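Local coordinates for glycosylation Associate Protein 1 (Streptococcus agalactiae serotype V, PDB 6OYC) that probably acts in the accessory Sec pathway, within a complex of Gap proteins linked to the glycosylation and secretion of a surface adhesin, at residues L266-C280 with Q288-V300. Residues are numbered along the deposited sequence; the frame is centred on the assembly and turned at random.
Sequences LEDYSSLSRADAIIC and QLKEKIDKPVVHV
Strands 277-280 and 297-299 run parallel, their axes 4.7 Å apart at closest and 27° between directions, and four backbone hydrogen bonds, two of them to the flanking Pro-296 and Val-300, link them: Ile-278 N to Pro-296 O, Val-298 N to Ile-278 O, Cys-280 N to Val-298 O and Val-300 N to Cys-280 O. Helix 283-292 connects the two, so this is a beta-alpha-beta unit, and strand 297-299 forms one edge of the seven-stranded parallel sheet of a Rossmann-like domain, in keeping with the GT-B clan of the family. On the sheet face carrying Ile-278, Val-297 and Cys-280, Leu-289 divides its methyls: CD1 lies 3.8 Å from Ile-278 CG2, whereas CD2 is 3.9 Å from Leu-272 CD1 and also reaches Leu-266 CD2. Ile-293 extends CD1 to 3.8 Å from the carbonyl carbon of Leu-272. On the face with Ile-279 and Val-298, helix 505-512 packs through Ile-510; there Ile-279 CG2 meets Val-300 CG2 at 3.5 Å. Two lysines bond main-chain oxygens of 266-275. Lys-295, bent at chi2 (-69°), carries its ammonium to Ala-275 O, NZ at 2.7 Å, and, well above the carbonyl plane, to Ser-273 O at 3.1 Å. Lys-292 instead stays extended, passing Tyr-269 roughly at right angles, and NZ reaches Leu-266 O at 2.7 Å, again above the carbonyl plane. Near the C-terminal end of helix 262-267, the Lys-292 charge would probably be favoured by the helix dipole; two carbonyl oxygens share the Lys-295 ammonium, while Leu-289 packs helix 283-292 on both sheet and helical leucines.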
ATOM      1  N   LEU A 266      -3.660 -14.730  18.037  1.00 43.44           N
ATOM      2  CA  LEU A 266      -3.761 -15.271  19.389  1.00 43.81           C
ATOM      3  C   LEU A 266      -3.813 -16.782  19.419  1.00 44.95           C
ATOM      4  O   LEU A 266      -3.652 -17.363  20.496  1.00 50.16           O
ATOM      5  CB  LEU A 266      -5.001 -14.734  20.084  1.00 44.52           C
ATOM      6  CG  LEU A 266      -4.984 -13.226  20.213  1.00 46.98           C
ATOM      7  CD1 LEU A 266      -6.407 -12.696  20.351  1.00 46.13           C
ATOM      8  CD2 LEU A 266      -4.127 -12.895  21.416  1.00 49.65           C
ATOM      9  N   GLU A 267      -4.036 -17.426  18.281  1.00 38.44           N
ATOM     10  CA  GLU A 267      -4.076 -18.874  18.226  1.00 44.22           C
ATOM     11  C   GLU A 267      -2.711 -19.488  17.941  1.00 47.75           C
ATOM     12  O   GLU A 267      -2.484 -20.657  18.286  1.00 43.54           O
ATOM     13  CB  GLU A 267      -5.108 -19.303  17.170  1.00 46.26           C
ATOM     14  CG  GLU A 267      -4.866 -20.619  16.486  1.00 53.02           C
ATOM     15  CD  GLU A 267      -5.904 -20.925  15.409  1.00 58.54           C
ATOM     16  OE1 GLU A 267      -5.908 -20.215  14.372  1.00 54.25           O
ATOM     17  OE2 GLU A 267      -6.698 -21.886  15.600  1.00 53.25           O
ATOM     18  N   ASP A 268      -1.791 -18.723  17.352  1.00 42.28           N
ATOM     19  CA  ASP A 268      -0.505 -19.255  16.904  1.00 42.57           C
ATOM     20  C   ASP A 268       0.515 -19.182  18.043  1.00 37.81           C
ATOM     21  O   ASP A 268       1.504 -18.447  17.993  1.00 37.27           O
ATOM     22  CB  ASP A 268      -0.026 -18.497  15.673  1.00 39.06           C
ATOM     23  CG  ASP A 268       1.215 -19.116  15.051  1.00 42.07           C
ATOM     24  OD1 ASP A 268       1.795 -20.048  15.653  1.00 44.59           O
ATOM     25  OD2 ASP A 268       1.625 -18.658  13.960  1.00 42.80           O
ATOM     26  N   TYR A 269       0.241 -19.970  19.090  1.00 42.39           N
ATOM     27  CA  TYR A 269       1.134 -20.063  20.251  1.00 41.26           C
ATOM     28  C   TYR A 269       2.581 -20.302  19.844  1.00 38.66           C
ATOM     29  O   TYR A 269       3.505 -19.745  20.446  1.00 39.17           O
ATOM     30  CB  TYR A 269       0.709 -21.209  21.162  1.00 41.77           C
ATOM     31  CG  TYR A 269      -0.457 -20.971  22.101  1.00 45.93           C
ATOM     32  CD1 TYR A 269      -0.257 -20.454  23.379  1.00 45.86           C
ATOM     33  CD2 TYR A 269      -1.754 -21.334  21.734  1.00 48.68           C
ATOM     34  CE1 TYR A 269      -1.321 -20.269  24.256  1.00 45.18           C
ATOM     35  CE2 TYR A 269      -2.827 -21.145  22.601  1.00 51.71           C
ATOM     36  CZ  TYR A 269      -2.602 -20.616  23.866  1.00 51.85           C
ATOM     37  OH  TYR A 269      -3.660 -20.434  24.744  1.00 60.43           O
ATOM     38  N   SER A 270       2.795 -21.143  18.825  1.00 38.93           N
ATOM     39  CA  SER A 270       4.153 -21.527  18.456  1.00 43.16           C
ATOM     40  C   SER A 270       4.949 -20.327  17.965  1.00 41.27           C
ATOM     41  O   SER A 270       6.113 -20.150  18.349  1.00 36.83           O
ATOM     42  CB  SER A 270       4.119 -22.632  17.397  1.00 41.76           C
ATOM     43  OG  SER A 270       3.742 -23.872  17.975  1.00 47.96           O
ATOM     44  N   SER A 271       4.328 -19.479  17.134  1.00 39.32           N
ATOM     45  CA  SER A 271       5.006 -18.269  16.676  1.00 37.37           C
ATOM     46  C   SER A 271       5.225 -17.291  17.824  1.00 35.67           C
ATOM     47  O   SER A 271       6.314 -16.723  17.968  1.00 36.05           O
ATOM     48  CB  SER A 271       4.206 -17.596  15.565  1.00 37.85           C
ATOM     49  OG  SER A 271       4.160 -18.376  14.382  1.00 39.30           O
ATOM     50  N   LEU A 272       4.195 -17.068  18.643  1.00 33.83           N
ATOM     51  CA  LEU A 272       4.285 -16.049  19.687  1.00 34.40           C
ATOM     52  C   LEU A 272       5.312 -16.423  20.742  1.00 38.83           C
ATOM     53  O   LEU A 272       6.017 -15.549  21.265  1.00 40.02           O
ATOM     54  CB  LEU A 272       2.926 -15.834  20.351  1.00 35.76           C
ATOM     55  CG  LEU A 272       1.788 -15.393  19.434  1.00 39.32           C
ATOM     56  CD1 LEU A 272       0.600 -14.985  20.262  1.00 39.81           C
ATOM     57  CD2 LEU A 272       2.239 -14.248  18.534  1.00 39.85           C
ATOM     58  N   SER A 273       5.411 -17.714  21.069  1.00 34.16           N
ATOM     59  CA  SER A 273       6.370 -18.138  22.078  1.00 37.32           C
ATOM     60  C   SER A 273       7.801 -18.017  21.584  1.00 36.91           C
ATOM     61  O   SER A 273       8.720 -18.003  22.404  1.00 35.78           O
ATOM     62  CB  SER A 273       6.095 -19.577  22.529  1.00 36.02           C
ATOM     63  OG  SER A 273       6.429 -20.493  21.508  1.00 38.67           O
ATOM     64  N   ARG A 274       8.011 -17.907  20.274  1.00 35.97           N
ATOM     65  CA  ARG A 274       9.359 -17.727  19.753  1.00 39.61           C
ATOM     66  C   ARG A 274       9.755 -16.260  19.610  1.00 40.45           C
ATOM     67  O   ARG A 274      10.915 -15.973  19.303  1.00 41.62           O
ATOM     68  CB  ARG A 274       9.502 -18.451  18.406  1.00 38.56           C
ATOM     69  CG  ARG A 274       9.753 -19.940  18.594  1.00 40.07           C
ATOM     70  CD  ARG A 274       9.489 -20.757  17.348  1.00 44.89           C
ATOM     71  NE  ARG A 274       9.779 -22.169  17.592  1.00 41.89           N
ATOM     72  CZ  ARG A 274       8.920 -23.028  18.144  1.00 40.17           C
ATOM     73  NH1 ARG A 274       7.701 -22.636  18.488  1.00 37.14           N
ATOM     74  NH2 ARG A 274       9.266 -24.290  18.332  1.00 39.50           N
ATOM     75  N   ALA A 275       8.842 -15.327  19.842  1.00 37.81           N
ATOM     76  CA  ALA A 275       9.185 -13.921  19.708  1.00 42.99           C
ATOM     77  C   ALA A 275       9.957 -13.435  20.932  1.00 39.45           C
ATOM     78  O   ALA A 275       9.590 -13.729  22.069  1.00 38.93           O
ATOM     79  CB  ALA A 275       7.925 -13.081  19.522  1.00 34.58           C
ATOM     80  N   ASP A 276      11.024 -12.676  20.697  1.00 36.25           N
ATOM     81  CA  ASP A 276      11.614 -11.922  21.795  1.00 39.05           C
ATOM     82  C   ASP A 276      10.807 -10.670  22.122  1.00 41.59           C
ATOM     83  O   ASP A 276      10.850 -10.211  23.271  1.00 45.68           O
ATOM     84  CB  ASP A 276      13.072 -11.558  21.478  1.00 40.01           C
ATOM     85  CG  ASP A 276      13.951 -12.793  21.289  1.00 42.48           C
ATOM     86  OD1 ASP A 276      14.296 -13.432  22.307  1.00 44.58           O
ATOM     87  OD2 ASP A 276      14.276 -13.142  20.126  1.00 40.24           O
ATOM     88  N   ALA A 277      10.070 -10.122  21.151  1.00 37.32           N
ATOM     89  CA  ALA A 277       9.145  -9.014  21.383  1.00 37.67           C
ATOM     90  C   ALA A 277       8.095  -9.001  20.280  1.00 37.71           C
ATOM     91  O   ALA A 277       8.300  -9.547  19.190  1.00 34.54           O
ATOM     92  CB  ALA A 277       9.866  -7.660  21.446  1.00 36.91           C
ATOM     93  N   ILE A 278       6.954  -8.378  20.585  1.00 36.94           N
ATOM     94  CA  ILE A 278       5.861  -8.231  19.636  1.00 33.73           C
ATOM     95  C   ILE A 278       5.555  -6.750  19.485  1.00 38.30           C
ATOM     96  O   ILE A 278       5.491  -6.021  20.480  1.00 41.48           O
ATOM     97  CB  ILE A 278       4.610  -9.013  20.073  1.00 35.75           C
ATOM     98  CG1 ILE A 278       4.926 -10.512  20.147  1.00 36.81           C
ATOM     99  CG2 ILE A 278       3.473  -8.770  19.103  1.00 30.48           C
ATOM    100  CD1 ILE A 278       4.016 -11.279  21.055  1.00 36.48           C
ATOM    101  N   ILE A 279       5.402  -6.308  18.239  1.00 35.64           N
ATOM    102  CA  ILE A 279       4.952  -4.963  17.894  1.00 38.09           C
ATOM    103  C   ILE A 279       3.539  -5.056  17.340  1.00 39.28           C
ATOM    104  O   ILE A 279       3.242  -5.956  16.540  1.00 38.85           O
ATOM    105  CB  ILE A 279       5.851  -4.305  16.829  1.00 36.50           C
ATOM    106  CG1 ILE A 279       7.276  -4.100  17.318  1.00 36.83           C
ATOM    107  CG2 ILE A 279       5.242  -2.969  16.375  1.00 39.67           C
ATOM    108  CD1 ILE A 279       8.228  -3.821  16.167  1.00 36.65           C
ATOM    109  N   CYS A 280       2.679  -4.109  17.712  1.00 33.60           N
ATOM    110  CA  CYS A 280       1.488  -3.934  16.890  1.00 40.82           C
ATOM    111  C   CYS A 280       1.079  -2.472  16.830  1.00 38.48           C
ATOM    112  O   CYS A 280       1.514  -1.633  17.628  1.00 40.11           O
ATOM    113  CB  CYS A 280       0.309  -4.788  17.361  1.00 42.66           C
ATOM    114  SG  CYS A 280       0.003  -4.616  19.061  1.00 60.13           S
ATOM    115  N   GLN A 288      -5.107  -7.607  24.138  1.00 44.21           N
ATOM    116  CA  GLN A 288      -5.390  -9.034  23.994  1.00 48.74           C
ATOM    117  C   GLN A 288      -4.110  -9.855  24.015  1.00 48.52           C
ATOM    118  O   GLN A 288      -4.043 -10.895  24.678  1.00 50.35           O
ATOM    119  CB  GLN A 288      -6.158  -9.316  22.707  1.00 49.16           C
ATOM    120  CG  GLN A 288      -7.598  -8.826  22.662  1.00 49.48           C
ATOM    121  CD  GLN A 288      -8.228  -9.115  21.311  1.00 50.16           C
ATOM    122  OE1 GLN A 288      -8.149  -8.297  20.395  1.00 50.17           O
ATOM    123  NE2 GLN A 288      -8.834 -10.291  21.173  1.00 55.60           N
ATOM    124  N   LEU A 289      -3.082  -9.406  23.292  1.00 47.79           N
ATOM    125  CA  LEU A 289      -1.817 -10.133  23.276  1.00 48.40           C
ATOM    126  C   LEU A 289      -1.220 -10.222  24.675  1.00 49.05           C
ATOM    127  O   LEU A 289      -0.915 -11.316  25.161  1.00 51.46           O
ATOM    128  CB  LEU A 289      -0.842  -9.458  22.319  1.00 47.03           C
ATOM    129  CG  LEU A 289      -1.040  -9.865  20.864  1.00 47.88           C
ATOM    130  CD1 LEU A 289      -0.275  -8.925  19.960  1.00 43.60           C
ATOM    131  CD2 LEU A 289      -0.581 -11.301  20.677  1.00 48.54           C
ATOM    132  N   LYS A 290      -1.054  -9.074  25.338  1.00 50.61           N
ATOM    133  CA  LYS A 290      -0.532  -9.056  26.702  1.00 51.20           C
ATOM    134  C   LYS A 290      -1.361  -9.930  27.635  1.00 56.81           C
ATOM    135  O   LYS A 290      -0.822 -10.530  28.571  1.00 58.15           O
ATOM    136  CB  LYS A 290      -0.502  -7.619  27.228  1.00 48.57           C
ATOM    137  CG  LYS A 290       0.666  -6.778  26.752  1.00 49.69           C
ATOM    138  CD  LYS A 290       1.974  -7.126  27.486  1.00 58.91           C
ATOM    139  CE  LYS A 290       2.932  -5.918  27.526  1.00 61.38           C
ATOM    140  NZ  LYS A 290       4.343  -6.282  27.910  1.00 56.21           N
ATOM    141  N   GLU A 291      -2.672 -10.011  27.397  1.00 54.90           N
ATOM    142  CA  GLU A 291      -3.523 -10.892  28.186  1.00 54.45           C
ATOM    143  C   GLU A 291      -3.128 -12.348  28.000  1.00 59.22           C
ATOM    144  O   GLU A 291      -3.058 -13.108  28.975  1.00 63.67           O
ATOM    145  CB  GLU A 291      -4.983 -10.678  27.790  1.00 61.90           C
ATOM    146  CG  GLU A 291      -6.019 -11.505  28.546  1.00 67.09           C
ATOM    147  CD  GLU A 291      -7.417 -10.872  28.481  1.00 79.55           C
ATOM    148  OE1 GLU A 291      -8.145 -10.905  29.500  1.00 80.66           O
ATOM    149  OE2 GLU A 291      -7.781 -10.331  27.408  1.00 77.14           O
ATOM    150  N   LYS A 292      -2.851 -12.758  26.761  1.00 54.20           N
ATOM    151  CA  LYS A 292      -2.734 -14.182  26.497  1.00 50.97           C
ATOM    152  C   LYS A 292      -1.312 -14.707  26.616  1.00 52.66           C
ATOM    153  O   LYS A 292      -1.134 -15.886  26.927  1.00 53.46           O
ATOM    154  CB  LYS A 292      -3.291 -14.528  25.112  1.00 52.57           C
ATOM    155  CG  LYS A 292      -3.540 -16.043  24.938  1.00 55.05           C
ATOM    156  CD  LYS A 292      -4.367 -16.346  23.700  1.00 52.10           C
ATOM    157  CE  LYS A 292      -4.650 -17.838  23.560  1.00 46.60           C
ATOM    158  NZ  LYS A 292      -5.496 -18.158  22.351  1.00 49.63           N
ATOM    159  N   ILE A 293      -0.284 -13.897  26.379  1.00 49.36           N
ATOM    160  CA  ILE A 293       1.068 -14.422  26.501  1.00 50.54           C
ATOM    161  C   ILE A 293       1.952 -13.410  27.201  1.00 47.71           C
ATOM    162  O   ILE A 293       1.752 -12.198  27.117  1.00 49.46           O
ATOM    163  CB  ILE A 293       1.695 -14.844  25.151  1.00 54.51           C
ATOM    164  CG1 ILE A 293       2.988 -15.648  25.412  1.00 54.21           C
ATOM    165  CG2 ILE A 293       1.953 -13.634  24.275  1.00 49.74           C
ATOM    166  CD1 ILE A 293       3.649 -16.306  24.186  1.00 47.68           C
ATOM    167  N   ASP A 294       2.930 -13.946  27.919  1.00 53.49           N
ATOM    168  CA  ASP A 294       3.922 -13.171  28.639  1.00 52.72           C
ATOM    169  C   ASP A 294       5.079 -12.902  27.687  1.00 54.54           C
ATOM    170  O   ASP A 294       6.086 -13.618  27.649  1.00 53.08           O
ATOM    171  CB  ASP A 294       4.365 -13.926  29.881  1.00 60.44           C
ATOM    172  CG  ASP A 294       5.176 -13.073  30.804  1.00 76.59           C
ATOM    173  OD1 ASP A 294       4.738 -11.932  31.076  1.00 82.05           O
ATOM    174  OD2 ASP A 294       6.249 -13.543  31.253  1.00 82.96           O
ATOM    175  N   LYS A 295       4.903 -11.857  26.887  1.00 49.76           N
ATOM    176  CA  LYS A 295       5.916 -11.351  25.980  1.00 44.27           C
ATOM    177  C   LYS A 295       5.850  -9.837  26.011  1.00 45.58           C
ATOM    178  O   LYS A 295       4.768  -9.264  26.193  1.00 46.95           O
ATOM    179  CB  LYS A 295       5.706 -11.828  24.533  1.00 46.21           C
ATOM    180  CG  LYS A 295       5.985 -13.299  24.282  1.00 45.03           C
ATOM    181  CD  LYS A 295       7.466 -13.611  24.393  1.00 41.89           C
ATOM    182  CE  LYS A 295       7.692 -15.090  24.129  1.00 39.18           C
ATOM    183  NZ  LYS A 295       9.133 -15.459  24.059  1.00 40.15           N
ATOM    184  N   PRO A 296       6.980  -9.163  25.834  1.00 43.30           N
ATOM    185  CA  PRO A 296       6.927  -7.711  25.613  1.00 40.83           C
ATOM    186  C   PRO A 296       6.091  -7.415  24.371  1.00 42.67           C
ATOM    187  O   PRO A 296       6.343  -7.947  23.288  1.00 40.28           O
ATOM    188  CB  PRO A 296       8.401  -7.320  25.433  1.00 39.07           C
ATOM    189  CG  PRO A 296       9.207  -8.535  25.890  1.00 39.07           C
ATOM    190  CD  PRO A 296       8.337  -9.722  25.690  1.00 37.00           C
ATOM    191  N   VAL A 297       5.054  -6.607  24.549  1.00 41.42           N
ATOM    192  CA  VAL A 297       4.191  -6.148  23.465  1.00 43.91           C
ATOM    193  C   VAL A 297       4.351  -4.635  23.420  1.00 45.06           C
ATOM    194  O   VAL A 297       3.977  -3.947  24.375  1.00 48.38           O
ATOM    195  CB  VAL A 297       2.720  -6.545  23.688  1.00 44.76           C
ATOM    196  CG1 VAL A 297       1.828  -5.982  22.608  1.00 38.97           C
ATOM    197  CG2 VAL A 297       2.559  -8.073  23.773  1.00 43.99           C
ATOM    198  N   VAL A 298       4.929  -4.112  22.342  1.00 40.29           N
ATOM    199  CA  VAL A 298       5.186  -2.683  22.221  1.00 42.37           C
ATOM    200  C   VAL A 298       4.251  -2.091  21.170  1.00 46.87           C
ATOM    201  O   VAL A 298       4.179  -2.582  20.033  1.00 41.10           O
ATOM    202  CB  VAL A 298       6.651  -2.385  21.873  1.00 44.65           C
ATOM    203  CG1 VAL A 298       6.828  -0.859  21.693  1.00 45.46           C
ATOM    204  CG2 VAL A 298       7.579  -2.920  22.955  1.00 40.03           C
ATOM    205  N   HIS A 299       3.549  -1.024  21.549  1.00 45.72           N
ATOM    206  CA  HIS A 299       2.617  -0.356  20.654  1.00 43.14           C
ATOM    207  C   HIS A 299       3.384   0.621  19.774  1.00 41.67           C
ATOM    208  O   HIS A 299       4.149   1.455  20.273  1.00 41.60           O
ATOM    209  CB  HIS A 299       1.528   0.355  21.463  1.00 42.12           C
ATOM    210  CG  HIS A 299       0.702   1.326  20.674  1.00 47.42           C
ATOM    211  ND1 HIS A 299      -0.123   0.938  19.636  1.00 47.30           N
ATOM    212  CD2 HIS A 299       0.550   2.667  20.794  1.00 44.98           C
ATOM    213  CE1 HIS A 299      -0.734   2.001  19.143  1.00 42.57           C
ATOM    214  NE2 HIS A 299      -0.344   3.061  19.829  1.00 42.61           N
ATOM    215  N   VAL A 300       3.212   0.492  18.460  1.00 38.33           N
ATOM    216  CA  VAL A 300       3.879   1.356  17.492  1.00 40.05           C
ATOM    217  C   VAL A 300       2.800   1.924  16.580  1.00 39.26           C
ATOM    218  O   VAL A 300       2.278   1.212  15.715  1.00 38.84           O
ATOM    219  CB  VAL A 300       4.957   0.610  16.686  1.00 42.46           C
ATOM    220  CG1 VAL A 300       5.461   1.457  15.516  1.00 35.92           C
ATOM    221  CG2 VAL A 300       6.139   0.191  17.591  1.00 41.47           C
TER